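Local coordinates for protein serine protease (Arthrobacter nicotinovorans, PDB 3WY8) that probably cleaves peptide bonds as a secreted trypsin-like serine protease with keratin-degrading activity, at residues V8-K13 / S26-T31; A32-T37 / F95-T100; L123-F128 / G146-D151; F157-I162 / T199-Y204; G168-G173 / S187-G192. All coordinates share one frame; numbering follows the deposited sequence.

Contact 1 (V8-K13 / S26-T31)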
# COMPACT_ATOMS: atom_id res chain seq x y z
N VAL A 8 -6.15 11.87 4.38
CA VAL A 8 -7.32 11.18 3.86
C VAL A 8 -7.64 10.09 4.87
O VAL A 8 -6.76 9.30 5.24
CB VAL A 8 -7.06 10.60 2.45
CG1 VAL A 8 -8.21 9.69 1.99
CG2 VAL A 8 -6.81 11.73 1.44
N LYS A 9 -8.89 10.05 5.31
CA LYS A 9 -9.32 9.21 6.42
C LYS A 9 -8.87 7.76 6.29
O LYS A 9 -8.37 7.18 7.26
CB LYS A 9 -10.85 9.27 6.55
CG LYS A 9 -11.33 9.26 7.98
CD LYS A 9 -12.86 9.41 8.07
CE LYS A 9 -13.33 10.80 7.65
NZ LYS A 9 -14.81 10.96 7.79
N HIS A 10 -9.02 7.20 5.10
CA HIS A 10 -8.77 5.77 4.88
C HIS A 10 -7.32 5.42 4.52
O HIS A 10 -6.94 4.25 4.56
CB HIS A 10 -9.75 5.19 3.84
CG HIS A 10 -9.78 5.94 2.54
ND1 HIS A 10 -8.85 5.74 1.55
CD2 HIS A 10 -10.65 6.86 2.07
CE1 HIS A 10 -9.13 6.52 0.52
NE2 HIS A 10 -10.22 7.21 0.81
N ILE A 11 -6.52 6.44 4.20
CA ILE A 11 -5.10 6.24 3.85
C ILE A 11 -4.25 6.48 5.09
O ILE A 11 -4.45 7.45 5.82
CB ILE A 11 -4.63 7.19 2.72
CG1 ILE A 11 -5.54 7.08 1.50
CG2 ILE A 11 -3.16 6.91 2.35
CD1 ILE A 11 -5.17 8.02 0.36
N GLY A 12 -3.28 5.60 5.33
CA GLY A 12 -2.46 5.70 6.53
C GLY A 12 -0.99 5.39 6.38
O GLY A 12 -0.53 4.86 5.36
N LYS A 13 -0.25 5.75 7.42
CA LYS A 13 1.17 5.44 7.55
C LYS A 13 1.30 4.14 8.33
O LYS A 13 0.52 3.89 9.26
CB LYS A 13 1.88 6.58 8.27
CG LYS A 13 3.41 6.50 8.25
CD LYS A 13 4.00 7.71 8.96
CE LYS A 13 5.52 7.62 9.09
NZ LYS A 13 6.23 7.84 7.80
N SER A 26 3.30 2.72 3.73
CA SER A 26 2.00 3.37 3.61
C SER A 26 0.97 2.30 3.28
O SER A 26 1.32 1.22 2.80
CB SER A 26 2.04 4.45 2.53
OG SER A 26 3.10 5.35 2.78
N GLY A 27 -0.30 2.59 3.53
CA GLY A 27 -1.36 1.62 3.30
C GLY A 27 -2.72 2.27 3.18
O GLY A 27 -2.85 3.49 3.26
N ASN A 28 -3.73 1.43 2.98
CA ASN A 28 -5.08 1.92 2.72
C ASN A 28 -6.14 0.98 3.25
O ASN A 28 -6.04 -0.24 3.06
CB ASN A 28 -5.26 2.11 1.21
CG ASN A 28 -6.52 2.87 0.87
OD1 ASN A 28 -6.81 3.92 1.45
ND2 ASN A 28 -7.27 2.36 -0.10
N SER A 29 -7.14 1.54 3.93
CA SER A 29 -8.30 0.76 4.35
C SER A 29 -9.12 0.39 3.11
O SER A 29 -9.59 1.26 2.37
CB SER A 29 -9.15 1.56 5.35
OG SER A 29 -10.33 0.84 5.70
N VAL A 30 -9.28 -0.91 2.88
CA VAL A 30 -10.01 -1.40 1.70
C VAL A 30 -11.27 -2.15 2.12
O VAL A 30 -11.30 -2.80 3.16
CB VAL A 30 -9.14 -2.27 0.75
CG1 VAL A 30 -8.07 -1.42 0.08
CG2 VAL A 30 -8.52 -3.46 1.48
N THR A 31 -12.31 -2.04 1.29
CA THR A 31 -13.59 -2.66 1.61
C THR A 31 -13.40 -4.17 1.75
O THR A 31 -12.71 -4.79 0.95
CB THR A 31 -14.65 -2.33 0.55
OG1 THR A 31 -14.71 -0.91 0.37
CG2 THR A 31 -16.02 -2.83 0.99
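H10 carries its ring wedged between its own backbone N and carbonyl carbon (chi1 53°), whereas N28 swings CG opposite its backbone N (chi1 -169°); together these turns lay imidazole and carboxamide alongside each other, pointing the same way. They fasten the open end of the beta hairpin of strands 11-18 and 21-29, away from its connecting turn; the hairpin belongs to the six-stranded antiparallel barrel of this mature, trypsin-like protease domain. H10 ND1 donates to N28 OD1 at 2.7 Å along an almost straight bond (171°). The acceptor lies in the ring plane and the donor sits on an amide lone pair, although the two planes are steeply turned against each other. V8 CG1 covers one face of the imidazole near its rim. On the far side of the amide, N28 ND2 bonds to the side chains of Q185 and S113, which should fix the flip of the group.

The backbones continue the pairing. S29 N reaches H10 O at 2.8 Å, and the hydrogen-bonded pair of G12 and G27 closes with G12 N to G27 O at 3.0 Å and G27 N to G12 O at 2.9 Å. S26 OG turns elsewhere, to G169 O and the backbone N of Y130. I11 and N28 share a face that packs on P174 and F176 of strand 174-177, and here I11 CG1 lies 3.4 Å from N28 OD1.

Contact 2 (A32-T37 / F95-T100)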
# COMPACT_ATOMS: atom_id res chain seq x y z
N ALA A 32 -14.02 -4.74 2.78
CA ALA A 32 -13.85 -6.15 3.11
C ALA A 32 -14.92 -6.54 4.12
O ALA A 32 -15.27 -5.74 4.99
CB ALA A 32 -12.47 -6.39 3.70
N ALA A 33 -15.42 -7.77 4.02
CA ALA A 33 -16.44 -8.27 4.94
C ALA A 33 -16.05 -8.09 6.41
O ALA A 33 -16.90 -7.79 7.25
CB ALA A 33 -16.77 -9.72 4.64
N ASN A 34 -14.76 -8.26 6.72
CA ASN A 34 -14.28 -8.12 8.10
C ASN A 34 -14.15 -6.68 8.61
O ASN A 34 -13.88 -6.45 9.79
CB ASN A 34 -12.98 -8.91 8.32
CG ASN A 34 -11.82 -8.42 7.45
OD1 ASN A 34 -11.84 -7.32 6.90
ND2 ASN A 34 -10.80 -9.26 7.33
N LYS A 35 -14.34 -5.72 7.70
CA LYS A 35 -14.22 -4.28 7.99
C LYS A 35 -12.89 -3.89 8.65
O LYS A 35 -12.81 -2.89 9.37
CB LYS A 35 -15.39 -3.80 8.86
CG LYS A 35 -16.74 -3.84 8.16
CD LYS A 35 -17.83 -3.37 9.10
CE LYS A 35 -19.17 -3.28 8.40
NZ LYS A 35 -20.14 -2.49 9.20
N SER A 36 -11.86 -4.68 8.36
CA SER A 36 -10.59 -4.59 9.08
C SER A 36 -9.36 -4.71 8.17
O SER A 36 -8.23 -4.82 8.66
CB SER A 36 -10.52 -5.69 10.14
OG SER A 36 -11.55 -5.54 11.10
N THR A 37 -9.59 -4.69 6.86
CA THR A 37 -8.52 -5.01 5.91
C THR A 37 -7.80 -3.77 5.39
O THR A 37 -8.43 -2.77 5.05
CB THR A 37 -9.05 -5.89 4.74
OG1 THR A 37 -9.68 -7.05 5.29
CG2 THR A 37 -7.92 -6.33 3.82
N PHE A 95 -2.14 -7.91 2.27
CA PHE A 95 -3.24 -7.34 3.01
C PHE A 95 -3.10 -7.68 4.47
O PHE A 95 -2.86 -8.83 4.84
CB PHE A 95 -4.59 -7.83 2.45
CG PHE A 95 -4.78 -7.50 1.00
CD1 PHE A 95 -5.38 -6.30 0.62
CD2 PHE A 95 -4.31 -8.36 0.01
CE1 PHE A 95 -5.53 -5.98 -0.73
CE2 PHE A 95 -4.45 -8.04 -1.34
CZ PHE A 95 -5.07 -6.85 -1.71
N ALA A 96 -3.22 -6.66 5.31
CA ALA A 96 -3.18 -6.85 6.74
C ALA A 96 -4.61 -6.80 7.27
O ALA A 96 -5.43 -6.02 6.77
CB ALA A 96 -2.32 -5.78 7.37
N VAL A 97 -4.90 -7.63 8.26
CA VAL A 97 -6.20 -7.60 8.93
C VAL A 97 -5.99 -7.09 10.36
O VAL A 97 -5.21 -7.66 11.12
CB VAL A 97 -6.90 -8.98 8.92
CG1 VAL A 97 -8.23 -8.91 9.66
CG2 VAL A 97 -7.12 -9.43 7.49
N MET A 98 -6.69 -6.01 10.69
CA MET A 98 -6.43 -5.27 11.92
C MET A 98 -7.31 -5.75 13.07
O MET A 98 -8.46 -6.12 12.86
CB MET A 98 -6.64 -3.77 11.69
CG MET A 98 -5.89 -3.18 10.49
SD MET A 98 -4.09 -3.37 10.57
CE MET A 98 -3.82 -4.87 9.70
N ASN A 99 -6.74 -5.74 14.27
CA ASN A 99 -7.52 -5.90 15.50
C ASN A 99 -8.53 -4.76 15.63
O ASN A 99 -8.34 -3.69 15.04
CB ASN A 99 -6.60 -5.86 16.72
CG ASN A 99 -5.80 -7.13 16.90
OD1 ASN A 99 -6.35 -8.22 17.01
ND2 ASN A 99 -4.48 -6.98 16.97
N THR A 100 -9.59 -4.99 16.39
CA THR A 100 -10.47 -3.90 16.78
C THR A 100 -9.72 -2.94 17.71
O THR A 100 -8.81 -3.35 18.43
CB THR A 100 -11.76 -4.40 17.47
OG1 THR A 100 -11.42 -5.33 18.52
CG2 THR A 100 -12.67 -5.09 16.47
O HOH W 1 -10.51 -3.50 12.80
O HOH W 2 -10.57 -7.60 13.16
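M98 N donates to S36 O at 2.8 Å (159°), the one direct hydrogen bond between the loop 32-37 and strand 95-98. Next to it T37 and V97 form a non-hydrogen-bonded antiparallel pair, where strand 37-40 joins strand 94-98 in the N-terminal barrel. T37 CG2 makes an apolar contact with F95 CB at 3.9 Å. The N34 amide lies slantwise across V97, its ND2 in van der Waals contact with the methyl CG1 of V97 at 3.5 Å.

Behind these contacts is an Asx turn. N34 holds CG between its backbone N and carbonyl carbon (chi1 62°), which points the amide back over the turn, and there OD1 takes two donors. The T37 hydroxyl OG1 comes in the carbonyl plane on a lone pair of N34 OD1, at 2.7 Å, while S36 N approaches the same oxygen from above that plane at 3.0 Å. N34 ND2 is bonded in addition to S219 O at the chain's C-terminus. An alanine here would remove both acceptor and amide donor, so that S36 N and the T37 hydroxyl would probably lose their mate and the turn could shift against V97.

Further out, S36 OG donates to N34 O at 2.8 Å and accepts from two waters. One of them also donates to M98 O at 2.6 Å, the other to N99 O. With only one direct bond across, the register at this junction probably relies on the N34 amide holding the loop and on the waters carried by the S36 hydroxyl.

Contact 3 (L123-F128 / G146-D151)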
# COMPACT_ATOMS: atom_id res chain seq x y z
N LEU A 123 -4.20 2.23 -17.53
CA LEU A 123 -5.12 3.20 -16.94
C LEU A 123 -4.38 4.39 -16.34
O LEU A 123 -3.16 4.34 -16.15
CB LEU A 123 -6.00 2.54 -15.87
CG LEU A 123 -6.98 1.45 -16.33
CD1 LEU A 123 -7.62 0.78 -15.12
CD2 LEU A 123 -8.04 2.01 -17.27
N SER A 124 -5.12 5.46 -16.07
CA SER A 124 -4.57 6.62 -15.37
C SER A 124 -4.82 6.49 -13.87
O SER A 124 -5.86 5.97 -13.46
CB SER A 124 -5.17 7.92 -15.91
OG SER A 124 -4.74 8.12 -17.25
N TYR A 125 -3.87 6.96 -13.07
CA TYR A 125 -3.90 6.75 -11.63
C TYR A 125 -3.51 7.99 -10.84
O TYR A 125 -2.82 8.87 -11.34
CB TYR A 125 -2.91 5.65 -11.23
CG TYR A 125 -3.28 4.27 -11.70
CD1 TYR A 125 -4.12 3.47 -10.94
CD2 TYR A 125 -2.77 3.75 -12.89
CE1 TYR A 125 -4.47 2.19 -11.36
CE2 TYR A 125 -3.11 2.48 -13.33
CZ TYR A 125 -3.95 1.70 -12.55
OH TYR A 125 -4.29 0.44 -12.97
N LYS A 126 -3.97 8.03 -9.59
CA LYS A 126 -3.40 8.92 -8.59
C LYS A 126 -2.94 8.05 -7.42
O LYS A 126 -3.74 7.30 -6.85
CB LYS A 126 -4.41 9.98 -8.14
CG LYS A 126 -3.80 11.05 -7.23
CD LYS A 126 -4.78 12.18 -6.93
CE LYS A 126 -4.13 13.23 -6.05
NZ LYS A 126 -4.98 14.44 -5.83
N SER A 127 -1.65 8.13 -7.10
CA SER A 127 -1.04 7.33 -6.05
C SER A 127 -0.73 8.19 -4.83
O SER A 127 -0.31 9.33 -4.97
CB SER A 127 0.24 6.66 -6.55
OG SER A 127 1.05 6.21 -5.47
N PHE A 128 -0.92 7.62 -3.65
CA PHE A 128 -0.69 8.32 -2.40
C PHE A 128 0.33 7.60 -1.54
O PHE A 128 0.50 6.40 -1.65
CB PHE A 128 -2.00 8.42 -1.62
CG PHE A 128 -3.01 9.34 -2.24
CD1 PHE A 128 -3.22 10.61 -1.73
CD2 PHE A 128 -3.77 8.92 -3.34
CE1 PHE A 128 -4.17 11.47 -2.29
CE2 PHE A 128 -4.72 9.77 -3.92
CZ PHE A 128 -4.91 11.05 -3.39
N GLY A 146 -0.51 9.99 -13.01
CA GLY A 146 -0.16 9.86 -14.42
C GLY A 146 -0.77 8.64 -15.07
O GLY A 146 -1.57 7.91 -14.46
N THR A 147 -0.40 8.42 -16.33
CA THR A 147 -0.86 7.28 -17.09
C THR A 147 0.14 6.15 -16.91
O THR A 147 1.35 6.34 -17.06
CB THR A 147 -1.02 7.64 -18.59
OG1 THR A 147 -2.00 8.67 -18.72
CG2 THR A 147 -1.44 6.42 -19.41
N ALA A 148 -0.37 4.96 -16.58
CA ALA A 148 0.48 3.79 -16.40
C ALA A 148 1.07 3.31 -17.72
O ALA A 148 0.37 3.21 -18.73
CB ALA A 148 -0.31 2.67 -15.73
N THR A 149 2.37 3.03 -17.70
CA THR A 149 3.06 2.38 -18.81
C THR A 149 3.88 1.21 -18.29
O THR A 149 4.11 1.09 -17.08
CB THR A 149 3.98 3.35 -19.60
OG1 THR A 149 4.91 3.97 -18.70
CG2 THR A 149 3.15 4.43 -20.31
N ASN A 150 4.32 0.33 -19.18
CA ASN A 150 5.12 -0.82 -18.79
C ASN A 150 6.52 -0.43 -18.33
O ASN A 150 7.01 0.66 -18.65
CB ASN A 150 5.19 -1.84 -19.93
CG ASN A 150 3.83 -2.40 -20.28
OD1 ASN A 150 2.95 -2.50 -19.42
ND2 ASN A 150 3.64 -2.76 -21.54
N ASP A 151 7.14 -1.32 -17.56
CA ASP A 151 8.56 -1.19 -17.21
C ASP A 151 9.37 -1.49 -18.47
O ASP A 151 9.35 -2.62 -18.97
CB ASP A 151 8.91 -2.16 -16.08
CG ASP A 151 10.33 -1.99 -15.56
OD1 ASP A 151 11.23 -1.61 -16.34
OD2 ASP A 151 10.55 -2.24 -14.35
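G146 O is met twice from the neighbouring strand: Y125 N donates to it at 2.9 Å, and S124 CA leans on it at 3.4 Å through a CA-H...O contact. The return bond, G146 N to Y125 O, is a little longer at 3.1 Å and completes the antiparallel hydrogen-bonded pair. One step along, A148 N donates to L123 O at 2.9 Å.

The two faces of this strand pair differ. On one, S124 and T147 form a non-hydrogen-bonded pair whose hydroxyls, OG and OG1, are hydrogen-bonded at 3.2 Å; both residues are exposed to solvent. Y125 lies on the other, buried face, and its chi1 of -68°, with CG opposite the carbonyl carbon, turns the ring so that one edge meets A148. There the methyl CB of A148 sits near the ring plane, 3.7 Å from Y125 CE2. W175 meets the same ring at a steep interplanar angle, Q160 packs on it as well as on A148, and the hydroxyl OH of Y125 is tied to N186 OD1, so the phenol is held at its rim and at its end.

Strand 124-129 also pairs with strand 174-177, and strand 142-150 with strand 160-163. In a trypsin-like protease, this run of antiparallel neighbours corresponds to the second beta-barrel of the chymotrypsin fold.

Contact 4 (F157-I162 / T199-Y204)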
# COMPACT_ATOMS: atom_id res chain seq x y z
N PHE A 157 7.97 -8.56 -14.74
CA PHE A 157 7.14 -8.54 -13.54
C PHE A 157 5.71 -8.10 -13.81
O PHE A 157 4.89 -8.08 -12.89
CB PHE A 157 7.78 -7.67 -12.46
CG PHE A 157 9.14 -8.15 -12.01
CD1 PHE A 157 9.29 -9.42 -11.45
CD2 PHE A 157 10.25 -7.34 -12.15
CE1 PHE A 157 10.54 -9.86 -11.03
CE2 PHE A 157 11.51 -7.77 -11.74
CZ PHE A 157 11.65 -9.04 -11.18
N ALA A 158 5.41 -7.75 -15.06
CA ALA A 158 4.10 -7.25 -15.49
C ALA A 158 3.64 -6.01 -14.70
O ALA A 158 2.44 -5.71 -14.64
CB ALA A 158 3.03 -8.38 -15.41
N THR A 159 4.60 -5.29 -14.12
CA THR A 159 4.28 -4.09 -13.34
C THR A 159 3.97 -2.91 -14.26
O THR A 159 4.12 -3.01 -15.47
CB THR A 159 5.44 -3.69 -12.39
OG1 THR A 159 6.62 -3.46 -13.17
CG2 THR A 159 5.71 -4.78 -11.36
N GLN A 160 3.51 -1.82 -13.67
CA GLN A 160 3.26 -0.59 -14.41
C GLN A 160 3.86 0.59 -13.66
O GLN A 160 3.96 0.56 -12.44
CB GLN A 160 1.76 -0.38 -14.60
CG GLN A 160 1.08 -1.49 -15.39
CD GLN A 160 -0.35 -1.15 -15.74
OE1 GLN A 160 -0.64 -0.78 -16.88
NE2 GLN A 160 -1.25 -1.24 -14.76
N GLY A 161 4.25 1.63 -14.40
CA GLY A 161 4.85 2.81 -13.78
C GLY A 161 4.16 4.10 -14.13
O GLY A 161 3.59 4.24 -15.21
N ILE A 162 4.19 5.05 -13.19
CA ILE A 162 3.71 6.41 -13.42
C ILE A 162 4.80 7.40 -12.99
O ILE A 162 5.62 7.08 -12.12
CB ILE A 162 2.38 6.72 -12.66
CG1 ILE A 162 2.54 6.53 -11.15
CG2 ILE A 162 1.23 5.88 -13.22
CD1 ILE A 162 1.38 7.10 -10.34
N THR A 199 10.12 7.68 -11.53
CA THR A 199 8.99 6.80 -11.85
C THR A 199 8.73 5.85 -10.68
O THR A 199 9.67 5.31 -10.09
CB THR A 199 9.27 5.98 -13.14
OG1 THR A 199 9.53 6.87 -14.22
CG2 THR A 199 8.08 5.10 -13.50
N MET A 200 7.46 5.67 -10.32
CA MET A 200 7.05 4.68 -9.32
C MET A 200 6.36 3.51 -10.01
O MET A 200 5.45 3.72 -10.81
CB MET A 200 6.09 5.31 -8.31
CG MET A 200 5.53 4.33 -7.29
SD MET A 200 6.77 3.85 -6.09
CE MET A 200 6.83 5.35 -5.10
N TYR A 201 6.79 2.30 -9.69
CA TYR A 201 6.17 1.09 -10.23
C TYR A 201 5.28 0.39 -9.21
O TYR A 201 5.60 0.35 -8.02
CB TYR A 201 7.23 0.13 -10.76
CG TYR A 201 7.86 0.64 -12.02
CD1 TYR A 201 7.28 0.39 -13.26
CD2 TYR A 201 9.03 1.41 -11.97
CE1 TYR A 201 7.84 0.89 -14.42
CE2 TYR A 201 9.60 1.90 -13.14
CZ TYR A 201 8.99 1.63 -14.36
OH TYR A 201 9.54 2.12 -15.53
N GLY A 202 4.17 -0.14 -9.71
CA GLY A 202 3.24 -0.93 -8.91
C GLY A 202 2.83 -2.19 -9.65
O GLY A 202 2.73 -2.18 -10.88
N PRO A 203 2.58 -3.28 -8.90
CA PRO A 203 2.24 -4.55 -9.55
C PRO A 203 0.84 -4.55 -10.16
O PRO A 203 -0.05 -3.82 -9.72
CB PRO A 203 2.30 -5.55 -8.40
CG PRO A 203 1.99 -4.75 -7.20
CD PRO A 203 2.64 -3.42 -7.44
N TYR A 204 0.67 -5.39 -11.18
CA TYR A 204 -0.64 -5.59 -11.78
C TYR A 204 -1.52 -6.36 -10.80
O TYR A 204 -1.13 -7.41 -10.29
CB TYR A 204 -0.52 -6.37 -13.09
CG TYR A 204 -1.86 -6.62 -13.72
CD1 TYR A 204 -2.53 -5.61 -14.40
CD2 TYR A 204 -2.48 -7.87 -13.61
CE1 TYR A 204 -3.78 -5.83 -14.97
CE2 TYR A 204 -3.73 -8.10 -14.18
CZ TYR A 204 -4.37 -7.08 -14.85
OH TYR A 204 -5.60 -7.31 -15.42
O HOH W 3 2.70 -7.25 -11.49
O HOH W 4 -0.23 -1.94 -12.14
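Q160 and G202, and likewise I162 and M200, form hydrogen-bonded pairs that join strands 160-163 and 199-202 antiparallel in the C-terminal barrel of the chymotrypsin fold. Four backbone bonds do the work. Q160 N reaches G202 O at 2.9 Å and G202 N returns to Q160 O at 2.8 Å; I162 N and M200 O, then M200 N and I162 O, repeat the exchange two residues on.

Between them sits the non-hydrogen-bonded pair of G161 and Y201, with the strands drawn close: Y201 CA comes within 3.2 Å of Q160 O, and G161 CA equally near M200 O, both CA-H...O contacts. Glycine matters at this place. Y201 has CG opposite its carbonyl carbon (chi1 -71°), which brings the ring obliquely against the G161 backbone, Y201 CE1 3.6 Å from G161 CA, and any beta carbon on G161 would collide with that ring and with T199 CG2.

Van der Waals contact takes over where T159 meets P203. T159 crosses Y201 at about a right angle, and its CG2 rests 3.9 Å from P203 CA.

Y191, outside both segments, serves the two strands in different ways: its OH is hydrogen-bonded to T159 OG1, and its ring stacks on that of Y201.

One water bridges the segments, donating to F157 O at 2.7 Å and accepting from Y204 N. Another accepts from Q160 NE2, whose OE1 is bonded to G122 N.

A last van der Waals touch involves A158 O, which R121 NH1 hydrogen-bonds: Y204 CB abuts that oxygen at 3.4 Å.

Contact 5 (G168-G173 / S187-G192)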
# COMPACT_ATOMS: atom_id res chain seq x y z
N GLY A 168 11.31 6.28 -0.54
CA GLY A 168 11.16 5.23 0.48
C GLY A 168 10.23 5.61 1.62
O GLY A 168 10.34 6.70 2.18
N GLY A 169 9.32 4.71 1.96
CA GLY A 169 8.27 4.98 2.94
C GLY A 169 6.92 5.09 2.27
O GLY A 169 5.89 4.82 2.88
N SER A 170 6.92 5.51 1.00
CA SER A 170 5.68 5.58 0.22
C SER A 170 5.23 4.19 -0.24
O SER A 170 4.07 4.01 -0.61
CB SER A 170 5.83 6.54 -0.97
OG SER A 170 6.78 6.06 -1.90
N SER A 171 6.15 3.23 -0.19
CA SER A 171 5.87 1.82 -0.46
C SER A 171 4.57 1.39 0.19
O SER A 171 4.33 1.68 1.37
CB SER A 171 6.99 0.92 0.08
OG SER A 171 8.15 1.00 -0.73
N GLY A 172 3.75 0.68 -0.59
CA GLY A 172 2.49 0.15 -0.10
C GLY A 172 1.32 1.11 -0.23
O GLY A 172 0.17 0.71 -0.06
N GLY A 173 1.62 2.38 -0.51
CA GLY A 173 0.58 3.40 -0.67
C GLY A 173 -0.32 3.10 -1.86
O GLY A 173 0.13 2.53 -2.85
N SER A 187 -3.69 -0.80 -7.46
CA SER A 187 -2.28 -1.19 -7.26
C SER A 187 -1.73 -0.56 -5.98
O SER A 187 -2.47 0.10 -5.24
CB SER A 187 -1.41 -0.81 -8.47
OG SER A 187 -0.14 -1.43 -8.39
N VAL A 188 -0.45 -0.79 -5.71
CA VAL A 188 0.28 -0.16 -4.61
C VAL A 188 1.65 0.31 -5.09
O VAL A 188 2.18 -0.22 -6.06
CB VAL A 188 0.49 -1.12 -3.40
CG1 VAL A 188 -0.84 -1.47 -2.75
CG2 VAL A 188 1.24 -2.39 -3.82
N ASN A 189 2.22 1.29 -4.40
CA ASN A 189 3.62 1.65 -4.62
C ASN A 189 4.55 0.49 -4.26
O ASN A 189 4.51 -0.00 -3.13
CB ASN A 189 3.99 2.88 -3.79
CG ASN A 189 3.17 4.10 -4.14
OD1 ASN A 189 2.88 4.36 -5.31
ND2 ASN A 189 2.78 4.87 -3.13
N SER A 190 5.37 0.05 -5.21
CA SER A 190 6.23 -1.11 -4.98
C SER A 190 7.73 -0.84 -5.10
O SER A 190 8.50 -1.14 -4.19
CB SER A 190 5.83 -2.27 -5.90
OG SER A 190 6.77 -3.33 -5.83
N TYR A 191 8.15 -0.28 -6.24
CA TYR A 191 9.56 -0.02 -6.45
C TYR A 191 9.83 1.14 -7.39
O TYR A 191 8.97 1.55 -8.17
CB TYR A 191 10.30 -1.29 -6.94
CG TYR A 191 9.97 -1.72 -8.36
CD1 TYR A 191 10.71 -1.24 -9.45
CD2 TYR A 191 8.93 -2.62 -8.61
CE1 TYR A 191 10.41 -1.65 -10.76
CE2 TYR A 191 8.63 -3.03 -9.91
CZ TYR A 191 9.37 -2.54 -10.97
OH TYR A 191 9.08 -2.94 -12.26
N GLY A 192 11.05 1.65 -7.30
CA GLY A 192 11.59 2.59 -8.28
C GLY A 192 13.01 2.18 -8.59
O GLY A 192 13.58 1.32 -7.93
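The N189 carboxamide uses its edge: ND2 donates to S170 O at 3.0 Å, and that oxygen lies almost in the amide plane. Seen from the acceptor the bond is different, since ND2 stands above the S170 carbonyl plane while G173 N, closing the type II turn of S170 to G173, reaches the same oxygen from the opposite face. N189 OD1 is bonded to S127 OG and W175 NE1. The chi1 of -61°, which sets CG opposite the carbonyl carbon, turns the amide toward S170 O. The second flat group, the Y191 ring, has S190 OG in plane at its edge and stacks on Y201.

Two backbone bonds pin the turn to the end of strand 185-188. G172 N meets N189 O at 2.7 Å; N189 N reaches G173 O at 2.9 Å. V188 CG1 packs against the G172 carbonyl, 3.6 Å from its O. G172 has a positive phi (87°), where a beta carbon would jam against S171 O, while one on G173 would run into N189 ND2. A leucine in place of N189 would probably strip S170 O of one of its two donors and leave S127 and W175 without their acceptor, so that the turn is held less firmly on that side.

S171 bonds through OG to H43 NE2, and S190 OG holds D92 OD2. With H43 and D92, S171 is consistent with a Ser-His-Asp catalytic triad, and Gly-Ser-Ser-Gly-Gly matches the nucleophile turn of trypsin-like proteases, whose backbone N atoms usually form the oxyanion hole.

Contact 5 lies nearest the centre of the chain, and contact 1 is next; contact 3 is the most solvent-facing, while contacts 2 and 4 are buried but farther out. Contacts 1 and 2 belong to the same N-terminal barrel and meet where V30 N lies 3.0 Å from T37 O. Contacts 3, 4 and 5 reach the other sheet, in which strands 142-150 and 160-163 of contacts 3 and 4 are neighbours. Contact 5 is nested within the loop that contact 4 closes, and touches contact 1 across the two barrels at S26. Regular strand pairing dominates contacts 1, 3 and 4; turns organised by an asparagine amide mark contacts 2 and 5, and bridging waters occur at contacts 2 and 4.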